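Local coordinates for dockerin type 1 (Clostridium thermocellum, PDB 4DH2), which binds calcium and docks onto a type I cohesin, the contact by which cellulosomal proteins are held, as part of a longer protein that is probably a glycoside hydrolase, at residues B[38-50]-B[59-73]. Numbering follows the deposited sequence.
With CA (calcium ion), chain I; SO4 (sulfate ion), chain K; SO4 (sulfate ion), chain J.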
ATOM      1  N   ASP B  38     -11.866   7.141 -22.841  1.00 37.54           N
ATOM      2  CA  ASP B  38     -12.105   7.022 -24.285  1.00 50.26           C
ATOM      3  C   ASP B  38     -11.183   6.062 -25.041  1.00 53.49           C
ATOM      4  O   ASP B  38     -11.633   5.063 -25.609  1.00 59.94           O
ATOM      5  CB  ASP B  38     -11.962   8.394 -24.956  1.00 62.32           C
ATOM      6  CG  ASP B  38     -13.193   9.266 -24.791  1.00 70.74           C
ATOM      7  OD1 ASP B  38     -14.306   8.718 -24.634  1.00 69.06           O
ATOM      8  OD2 ASP B  38     -13.037  10.506 -24.834  1.00 72.20           O
ATOM      9  N   ASP B  39      -9.904   6.411 -25.096  1.00 40.92           N
ATOM     10  CA  ASP B  39      -8.968   5.733 -25.982  1.00 38.50           C
ATOM     11  C   ASP B  39      -8.263   4.612 -25.209  1.00 27.39           C
ATOM     12  O   ASP B  39      -7.237   4.857 -24.577  1.00 29.67           O
ATOM     13  CB  ASP B  39      -7.943   6.752 -26.503  1.00 41.40           C
ATOM     14  CG  ASP B  39      -7.046   6.184 -27.606  1.00 61.39           C
ATOM     15  OD1 ASP B  39      -6.898   4.941 -27.709  1.00 59.75           O
ATOM     16  OD2 ASP B  39      -6.473   6.994 -28.368  1.00 67.58           O
ATOM     17  N   ASP B  40      -8.810   3.403 -25.265  1.00 34.47           N
ATOM     18  CA  ASP B  40      -8.296   2.284 -24.477  1.00 33.05           C
ATOM     19  C   ASP B  40      -6.798   2.111 -24.633  1.00 34.62           C
ATOM     20  O   ASP B  40      -6.069   1.922 -23.656  1.00 27.30           O
ATOM     21  CB  ASP B  40      -8.965   0.981 -24.903  1.00 27.27           C
ATOM     22  CG  ASP B  40     -10.426   0.942 -24.555  1.00 37.10           C
ATOM     23  OD1 ASP B  40     -10.855   1.762 -23.715  1.00 37.08           O
ATOM     24  OD2 ASP B  40     -11.152   0.102 -25.130  1.00 40.65           O
ATOM     25  N   MET B  41      -6.346   2.130 -25.877  1.00 32.16           N
ATOM     26  CA  MET B  41      -4.962   1.841 -26.151  1.00 35.10           C
ATOM     27  C   MET B  41      -4.065   2.955 -25.602  1.00 36.28           C
ATOM     28  O   MET B  41      -2.992   2.695 -25.065  1.00 30.66           O
ATOM     29  CB  MET B  41      -4.762   1.635 -27.647  1.00 30.76           C
ATOM     30  CG  MET B  41      -3.437   0.995 -27.990  1.00 36.35           C
ATOM     31  SD  MET B  41      -3.194  -0.722 -27.425  1.00 29.65           S
ATOM     32  CE  MET B  41      -4.374  -1.580 -28.478  1.00 27.23           C
ATOM     33  N   TRP B  42      -4.493   4.205 -25.710  1.00 33.30           N
ATOM     34  CA  TRP B  42      -3.639   5.274 -25.213  1.00 33.82           C
ATOM     35  C   TRP B  42      -3.484   5.172 -23.686  1.00 26.55           C
ATOM     36  O   TRP B  42      -2.368   5.177 -23.158  1.00 28.89           O
ATOM     37  CB  TRP B  42      -4.167   6.654 -25.597  1.00 33.72           C
ATOM     38  CG  TRP B  42      -3.297   7.678 -25.001  1.00 35.77           C
ATOM     39  CD1 TRP B  42      -3.585   8.472 -23.942  1.00 38.06           C
ATOM     40  CD2 TRP B  42      -1.944   7.977 -25.380  1.00 34.36           C
ATOM     41  NE1 TRP B  42      -2.508   9.269 -23.643  1.00 36.17           N
ATOM     42  CE2 TRP B  42      -1.486   8.986 -24.512  1.00 37.67           C
ATOM     43  CE3 TRP B  42      -1.084   7.498 -26.376  1.00 31.77           C
ATOM     44  CZ2 TRP B  42      -0.204   9.528 -24.603  1.00 38.12           C
ATOM     45  CZ3 TRP B  42       0.192   8.039 -26.470  1.00 43.52           C
ATOM     46  CH2 TRP B  42       0.617   9.045 -25.587  1.00 42.51           C
ATOM     47  N   VAL B  43      -4.598   4.991 -22.990  1.00 27.23           N
ATOM     48  CA  VAL B  43      -4.549   4.938 -21.530  1.00 24.66           C
ATOM     49  C   VAL B  43      -4.108   3.588 -20.985  1.00 21.49           C
ATOM     50  O   VAL B  43      -3.510   3.528 -19.901  1.00 22.79           O
ATOM     51  CB  VAL B  43      -5.906   5.314 -20.894  1.00 27.46           C
ATOM     52  CG1 VAL B  43      -6.307   6.724 -21.312  1.00 35.45           C
ATOM     53  CG2 VAL B  43      -6.998   4.297 -21.279  1.00 37.22           C
ATOM     54  N   GLY B  44      -4.428   2.503 -21.684  1.00 21.52           N
ATOM     55  CA  GLY B  44      -4.202   1.173 -21.127  1.00 16.34           C
ATOM     56  C   GLY B  44      -2.924   0.495 -21.527  1.00 19.36           C
ATOM     57  O   GLY B  44      -2.478  -0.407 -20.818  1.00 19.99           O
ATOM     58  N   ASP B  45      -2.355   0.860 -22.683  1.00 18.84           N
ATOM     59  CA  ASP B  45      -1.099   0.259 -23.124  1.00 24.57           C
ATOM     60  C   ASP B  45       0.029   1.116 -22.567  1.00 26.80           C
ATOM     61  O   ASP B  45       0.479   2.063 -23.225  1.00 23.86           O
ATOM     62  CB  ASP B  45      -0.997   0.236 -24.646  1.00 25.50           C
ATOM     63  CG  ASP B  45       0.377  -0.170 -25.137  1.00 27.91           C
ATOM     64  OD1 ASP B  45       1.068  -0.904 -24.423  1.00 23.63           O
ATOM     65  OD2 ASP B  45       0.787   0.259 -26.249  1.00 27.51           O
ATOM     66  N   VAL B  46       0.470   0.800 -21.356  1.00 23.99           N
ATOM     67  CA  VAL B  46       1.383   1.697 -20.646  1.00 21.79           C
ATOM     68  C   VAL B  46       2.846   1.469 -21.002  1.00 25.60           C
ATOM     69  O   VAL B  46       3.680   2.334 -20.740  1.00 22.80           O
ATOM     70  CB  VAL B  46       1.224   1.605 -19.126  1.00 17.35           C
ATOM     71  CG1 VAL B  46      -0.183   1.924 -18.712  1.00 18.21           C
ATOM     72  CG2 VAL B  46       1.623   0.234 -18.621  1.00 18.76           C
ATOM     73  N   ASN B  47       3.165   0.316 -21.578  1.00 23.51           N
ATOM     74  CA  ASN B  47       4.543   0.037 -21.998  1.00 27.05           C
ATOM     75  C   ASN B  47       4.745   0.316 -23.483  1.00 34.31           C
ATOM     76  O   ASN B  47       5.866   0.277 -23.981  1.00 34.57           O
ATOM     77  CB  ASN B  47       5.005  -1.380 -21.630  1.00 25.58           C
ATOM     78  CG  ASN B  47       4.291  -2.451 -22.411  1.00 28.45           C
ATOM     79  OD1 ASN B  47       3.161  -2.264 -22.793  1.00 22.98           O
ATOM     80  ND2 ASN B  47       4.938  -3.587 -22.613  1.00 29.56           N
ATOM     81  N   GLY B  48       3.649   0.597 -24.178  1.00 32.48           N
ATOM     82  CA  GLY B  48       3.704   1.046 -25.556  1.00 35.28           C
ATOM     83  C   GLY B  48       4.058  -0.032 -26.565  1.00 38.61           C
ATOM     84  O   GLY B  48       4.702   0.261 -27.568  1.00 33.10           O
ATOM     85  N   ASP B  49       3.645  -1.274 -26.316  1.00 25.04           N
ATOM     86  CA  ASP B  49       3.837  -2.347 -27.286  1.00 30.31           C
ATOM     87  C   ASP B  49       2.588  -2.552 -28.140  1.00 27.16           C
ATOM     88  O   ASP B  49       2.491  -3.523 -28.896  1.00 26.36           O
ATOM     89  CB  ASP B  49       4.249  -3.663 -26.609  1.00 33.19           C
ATOM     90  CG  ASP B  49       3.242  -4.147 -25.588  1.00 26.86           C
ATOM     91  OD1 ASP B  49       2.202  -3.488 -25.425  1.00 23.14           O
ATOM     92  OD2 ASP B  49       3.497  -5.195 -24.954  1.00 23.91           O
ATOM     93  N   ASN B  50       1.657  -1.610 -28.033  1.00 26.63           N
ATOM     94  CA  ASN B  50       0.409  -1.631 -28.781  1.00 27.65           C
ATOM     95  C   ASN B  50      -0.472  -2.841 -28.484  1.00 31.55           C
ATOM     96  O   ASN B  50      -1.291  -3.268 -29.302  1.00 27.30           O
ATOM     97  CB  ASN B  50       0.670  -1.543 -30.276  1.00 39.92           C
ATOM     98  CG  ASN B  50      -0.225  -0.547 -30.943  1.00 51.98           C
ATOM     99  OD1 ASN B  50      -0.575   0.480 -30.350  1.00 41.96           O
ATOM    100  ND2 ASN B  50      -0.622  -0.839 -32.177  1.00 57.44           N
ATOM    101  N   TYR B  59       2.707  -3.410 -14.861  1.00 21.90           N
ATOM    102  CA  TYR B  59       3.334  -2.101 -14.792  1.00 22.52           C
ATOM    103  C   TYR B  59       2.549  -1.224 -13.858  1.00 21.29           C
ATOM    104  O   TYR B  59       3.131  -0.450 -13.100  1.00 21.59           O
ATOM    105  CB  TYR B  59       3.456  -1.410 -16.154  1.00 16.21           C
ATOM    106  CG  TYR B  59       4.730  -1.740 -16.864  1.00 17.94           C
ATOM    107  CD1 TYR B  59       4.749  -2.659 -17.897  1.00 27.82           C
ATOM    108  CD2 TYR B  59       5.924  -1.154 -16.485  1.00 30.58           C
ATOM    109  CE1 TYR B  59       5.927  -2.987 -18.548  1.00 30.91           C
ATOM    110  CE2 TYR B  59       7.106  -1.470 -17.118  1.00 30.58           C
ATOM    111  CZ  TYR B  59       7.104  -2.374 -18.153  1.00 36.97           C
ATOM    112  OH  TYR B  59       8.287  -2.679 -18.775  1.00 31.89           O
ATOM    113  N   LEU B  60       1.225  -1.318 -13.903  1.00 17.77           N
ATOM    114  CA  LEU B  60       0.424  -0.541 -12.957  1.00 17.13           C
ATOM    115  C   LEU B  60       0.755  -0.935 -11.514  1.00 19.02           C
ATOM    116  O   LEU B  60       0.886  -0.058 -10.649  1.00 19.78           O
ATOM    117  CB  LEU B  60      -1.080  -0.698 -13.172  1.00 20.08           C
ATOM    118  CG  LEU B  60      -1.772   0.377 -13.981  1.00 32.19           C
ATOM    119  CD1 LEU B  60      -1.308   0.281 -15.420  1.00 40.86           C
ATOM    120  CD2 LEU B  60      -3.272   0.202 -13.884  1.00 36.34           C
ATOM    121  N   LYS B  61       0.891  -2.243 -11.259  1.00 18.51           N
ATOM    122  CA  LYS B  61       1.233  -2.736  -9.929  1.00 17.29           C
ATOM    123  C   LYS B  61       2.564  -2.133  -9.509  1.00 19.59           C
ATOM    124  O   LYS B  61       2.677  -1.608  -8.398  1.00 20.75           O
ATOM    125  CB  LYS B  61       1.304  -4.263  -9.915  1.00 15.45           C
ATOM    126  CG  LYS B  61       1.764  -4.886  -8.604  1.00 21.36           C
ATOM    127  CD  LYS B  61       2.023  -6.400  -8.685  1.00 28.02           C
ATOM    128  CE  LYS B  61       0.724  -7.203  -8.640  1.00 55.55           C
ATOM    129  NZ  LYS B  61       0.881  -8.643  -8.207  1.00 66.75           N
ATOM    130  N   ARG B  62       3.567  -2.204 -10.385  1.00 19.48           N
ATOM    131  CA  ARG B  62       4.899  -1.624 -10.098  1.00 20.99           C
ATOM    132  C   ARG B  62       4.845  -0.131  -9.779  1.00 25.52           C
ATOM    133  O   ARG B  62       5.548   0.378  -8.882  1.00 22.14           O
ATOM    134  CB  ARG B  62       5.868  -1.871 -11.275  1.00 23.47           C
ATOM    135  CG  ARG B  62       6.319  -3.307 -11.415  1.00 30.00           C
ATOM    136  CD  ARG B  62       7.222  -3.457 -12.632  1.00 34.31           C
ATOM    137  NE  ARG B  62       7.616  -4.828 -12.857  1.00 51.21           N
ATOM    138  CZ  ARG B  62       8.233  -5.255 -13.958  1.00 69.78           C
ATOM    139  NH1 ARG B  62       8.511  -4.402 -14.940  1.00 75.78           N
ATOM    140  NH2 ARG B  62       8.570  -6.534 -14.080  1.00 59.95           N
ATOM    141  N   TYR B  63       4.025   0.586 -10.525  1.00 21.96           N
ATOM    142  CA  TYR B  63       3.847   2.005 -10.319  1.00 22.30           C
ATOM    143  C   TYR B  63       3.223   2.248  -8.952  1.00 26.66           C
ATOM    144  O   TYR B  63       3.689   3.097  -8.196  1.00 23.39           O
ATOM    145  CB  TYR B  63       2.970   2.553 -11.437  1.00 21.37           C
ATOM    146  CG  TYR B  63       2.647   4.027 -11.340  1.00 18.83           C
ATOM    147  CD1 TYR B  63       3.460   4.981 -11.937  1.00 29.58           C
ATOM    148  CD2 TYR B  63       1.521   4.458 -10.670  1.00 24.87           C
ATOM    149  CE1 TYR B  63       3.143   6.344 -11.855  1.00 32.55           C
ATOM    150  CE2 TYR B  63       1.203   5.806 -10.576  1.00 25.95           C
ATOM    151  CZ  TYR B  63       2.018   6.740 -11.169  1.00 37.77           C
ATOM    152  OH  TYR B  63       1.684   8.081 -11.075  1.00 40.43           O
ATOM    153  N   LEU B  64       2.205   1.469  -8.595  1.00 17.44           N
ATOM    154  CA  LEU B  64       1.494   1.726  -7.351  1.00 15.49           C
ATOM    155  C   LEU B  64       2.345   1.303  -6.139  1.00 16.78           C
ATOM    156  O   LEU B  64       2.122   1.795  -5.032  1.00 19.55           O
ATOM    157  CB  LEU B  64       0.132   1.038  -7.326  1.00 16.00           C
ATOM    158  CG  LEU B  64      -0.875   1.608  -8.325  1.00 19.19           C
ATOM    159  CD1 LEU B  64      -2.145   0.772  -8.266  1.00 20.97           C
ATOM    160  CD2 LEU B  64      -1.174   3.103  -8.059  1.00 21.47           C
ATOM    161  N   LEU B  65       3.286   0.388  -6.373  1.00 18.91           N
ATOM    162  CA  LEU B  65       4.227  -0.051  -5.348  1.00 20.22           C
ATOM    163  C   LEU B  65       5.461   0.872  -5.301  1.00 23.26           C
ATOM    164  O   LEU B  65       6.382   0.628  -4.524  1.00 24.35           O
ATOM    165  CB  LEU B  65       4.669  -1.491  -5.616  1.00 19.93           C
ATOM    166  CG  LEU B  65       3.662  -2.624  -5.273  1.00 21.44           C
ATOM    167  CD1 LEU B  65       4.145  -3.967  -5.764  1.00 25.56           C
ATOM    168  CD2 LEU B  65       3.336  -2.703  -3.769  1.00 24.14           C
ATOM    169  N   HIS B  66       5.466   1.915  -6.131  1.00 22.53           N
ATOM    170  CA  HIS B  66       6.585   2.861  -6.256  1.00 21.24           C
ATOM    171  C   HIS B  66       7.898   2.190  -6.691  1.00 28.93           C
ATOM    172  O   HIS B  66       9.004   2.659  -6.366  1.00 26.59           O
ATOM    173  CB  HIS B  66       6.777   3.618  -4.937  1.00 23.35           C
ATOM    174  CG  HIS B  66       5.549   4.346  -4.495  1.00 31.64           C
ATOM    175  ND1 HIS B  66       5.514   5.134  -3.368  1.00 36.38           N
ATOM    176  CD2 HIS B  66       4.312   4.403  -5.034  1.00 28.12           C
ATOM    177  CE1 HIS B  66       4.302   5.644  -3.229  1.00 30.15           C
ATOM    178  NE2 HIS B  66       3.550   5.206  -4.227  1.00 32.15           N
ATOM    179  N   MET B  67       7.780   1.072  -7.403  1.00 29.16           N
ATOM    180  CA  MET B  67       8.940   0.419  -8.026  1.00 27.79           C
ATOM    181  C   MET B  67       9.417   1.170  -9.262  1.00 30.88           C
ATOM    182  O   MET B  67      10.580   1.060  -9.665  1.00 40.60           O
ATOM    183  CB  MET B  67       8.619  -1.024  -8.379  1.00 30.15           C
ATOM    184  CG  MET B  67       8.370  -1.882  -7.163  1.00 29.02           C
ATOM    185  SD  MET B  67       7.672  -3.486  -7.559  1.00 29.42           S
ATOM    186  CE  MET B  67       9.052  -4.258  -8.403  1.00 55.76           C
ATOM    187  N   ILE B  68       8.510   1.930  -9.856  1.00 29.74           N
ATOM    188  CA  ILE B  68       8.818   2.824 -10.964  1.00 26.75           C
ATOM    189  C   ILE B  68       8.051   4.111 -10.752  1.00 25.26           C
ATOM    190  O   ILE B  68       7.024   4.134 -10.056  1.00 31.33           O
ATOM    191  CB  ILE B  68       8.453   2.189 -12.347  1.00 25.23           C
ATOM    192  CG1 ILE B  68       6.950   1.904 -12.436  1.00 24.03           C
ATOM    193  CG2 ILE B  68       9.223   0.907 -12.536  1.00 31.98           C
ATOM    194  CD1 ILE B  68       6.505   1.165 -13.718  1.00 23.16           C
ATOM    195  N   ARG B  69       8.522   5.191 -11.363  1.00 35.58           N
ATOM    196  CA  ARG B  69       7.934   6.511 -11.150  1.00 39.46           C
ATOM    197  C   ARG B  69       7.081   6.893 -12.324  1.00 33.84           C
ATOM    198  O   ARG B  69       6.263   7.810 -12.239  1.00 33.67           O
ATOM    199  CB  ARG B  69       9.027   7.584 -10.992  1.00 59.49           C
ATOM    200  CG  ARG B  69       9.734   7.603  -9.645  1.00 79.27           C
ATOM    201  CD  ARG B  69      10.605   8.860  -9.471  1.00 91.15           C
ATOM    202  NE  ARG B  69       9.845  10.004  -8.957  1.00102.05           N
ATOM    203  CZ  ARG B  69      10.386  11.081  -8.388  1.00107.75           C
ATOM    204  NH1 ARG B  69       9.608  12.065  -7.951  1.00106.66           N
ATOM    205  NH2 ARG B  69      11.704  11.181  -8.245  1.00109.41           N
ATOM    206  N   GLU B  70       7.295   6.210 -13.444  1.00 33.62           N
ATOM    207  CA  GLU B  70       6.489   6.461 -14.628  1.00 35.09           C
ATOM    208  C   GLU B  70       6.470   5.201 -15.490  1.00 25.41           C
ATOM    209  O   GLU B  70       7.234   4.267 -15.259  1.00 25.06           O
ATOM    210  CB  GLU B  70       7.091   7.594 -15.457  1.00 40.98           C
ATOM    211  CG  GLU B  70       8.430   7.210 -16.052  1.00 58.95           C
ATOM    212  CD  GLU B  70       9.224   8.397 -16.550  1.00 82.61           C
ATOM    213  OE1 GLU B  70       8.613   9.368 -17.043  1.00 91.75           O
ATOM    214  OE2 GLU B  70      10.466   8.355 -16.443  1.00 90.25           O
ATOM    215  N   PHE B  71       5.613   5.220 -16.501  1.00 28.99           N
ATOM    216  CA  PHE B  71       5.472   4.099 -17.422  1.00 27.75           C
ATOM    217  C   PHE B  71       6.395   4.260 -18.621  1.00 35.15           C
ATOM    218  O   PHE B  71       6.770   5.369 -18.994  1.00 34.26           O
ATOM    219  CB  PHE B  71       4.021   3.999 -17.887  1.00 23.52           C
ATOM    220  CG  PHE B  71       3.066   3.762 -16.767  1.00 23.77           C
ATOM    221  CD1 PHE B  71       3.133   2.573 -16.029  1.00 23.58           C
ATOM    222  CD2 PHE B  71       2.120   4.700 -16.433  1.00 23.72           C
ATOM    223  CE1 PHE B  71       2.271   2.350 -14.963  1.00 22.29           C
ATOM    224  CE2 PHE B  71       1.247   4.473 -15.369  1.00 22.42           C
ATOM    225  CZ  PHE B  71       1.334   3.292 -14.642  1.00 24.74           C
ATOM    226  N   PRO B  72       6.760   3.146 -19.234  1.00 29.57           N
ATOM    227  CA  PRO B  72       7.690   3.221 -20.362  1.00 31.95           C
ATOM    228  C   PRO B  72       7.199   4.149 -21.463  1.00 45.25           C
ATOM    229  O   PRO B  72       8.007   4.895 -22.021  1.00 39.95           O
ATOM    230  CB  PRO B  72       7.773   1.777 -20.842  1.00 30.16           C
ATOM    231  CG  PRO B  72       7.512   0.973 -19.606  1.00 27.26           C
ATOM    232  CD  PRO B  72       6.527   1.759 -18.789  1.00 29.19           C
ATOM    233  N   LYS B  73       5.899   4.131 -21.757  1.00 36.93           N
ATOM    234  CA  LYS B  73       5.363   5.003 -22.794  1.00 38.40           C
ATOM    235  C   LYS B  73       5.152   6.421 -22.258  1.00 40.17           C
ATOM    236  O   LYS B  73       4.702   6.588 -21.132  1.00 41.51           O
ATOM    237  CB  LYS B  73       4.044   4.442 -23.298  1.00 28.28           C
ATOM    238  CG  LYS B  73       3.371   5.272 -24.375  1.00 33.51           C
ATOM    239  CD  LYS B  73       2.149   4.561 -24.954  1.00 36.16           C
ATOM    240  CE  LYS B  73       0.866   4.963 -24.219  1.00 28.77           C
ATOM    241  NZ  LYS B  73      -0.356   4.235 -24.716  1.00 27.20           N
TER
HETATM  242 CA    CA I 102       1.034  -3.031 -23.382  1.00 21.18          CA
HETATM  243  S   SO4 K 104       7.816  -7.685 -10.824  1.00 72.69           S
HETATM  244  O1  SO4 K 104       7.578  -8.433  -9.593  1.00 74.88           O
HETATM  245  O2  SO4 K 104       7.691  -8.599 -11.963  1.00 73.36           O
HETATM  246  O3  SO4 K 104       6.818  -6.626 -10.945  1.00 73.78           O
HETATM  247  O4  SO4 K 104       9.151  -7.078 -10.793  1.00 69.43           O
HETATM  248  S   SO4 J 103       8.178  -4.797 -21.665  0.54 49.91           S
HETATM  249  O1  SO4 J 103       8.244  -5.214 -20.269  1.00 60.43           O
HETATM  250  O2  SO4 J 103       7.195  -5.653 -22.327  1.00 59.19           O
HETATM  251  O3  SO4 J 103       7.822  -3.386 -21.761  1.00 42.10           O
HETATM  252  O4  SO4 J 103       9.488  -4.954 -22.300  1.00 69.96           O
HETATM  253  O   HOH W   1       1.653  -5.223 -23.075  1.00 23.65           O
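The backbones of 38-50 and 59-73 come closest at Asn47 and Pro72, whose CA atoms are 4.8 Å apart, and Lys73 N donates to Val46 O over 3.0 Å. Lys73 then reaches to the end of helix 40-44. Lys73 NZ donates to Trp42 O at 2.7 Å and to Asp45 O at 2.8 Å, so the ammonium ties the last helical turn to the start of the calcium loop. Lys73 CG is anti to the backbone N (chi1 179°), and the bend at chi3 (93°) turns the ammonium toward these carbonyls. Lys73 CE lies over one face of the Trp42 six-membered ring, 4.1 Å from its centroid. Trp42 NE1 is hydrogen-bonded to Ala5 O. Val46 fills the middle of the contact. Val46 CB sits over a face of the Phe71 ring, Val46 CG2 meets Tyr59 CB at 3.5 Å, and Val46 CG1 meets Leu60 CD1 at 3.8 Å. Asn47 CB rests obliquely against the Tyr59 ring. Asn47 OD1 binds calcium, while ND2 donates to Asp49 OD2 and to a sulfate, probably from the crystallisation liquor, that also lies beside Tyr59 OH. Asp45 OD1 and Asp49 OD1 bind the same ion, and Val51 and Asp56 complete the protein ligands of this EF-hand-like dockerin loop. The chain after helix 54-64 thus folds back over the loop leaving helix 40-44, while Leu60 packs on Tyr21 of helix 18-28.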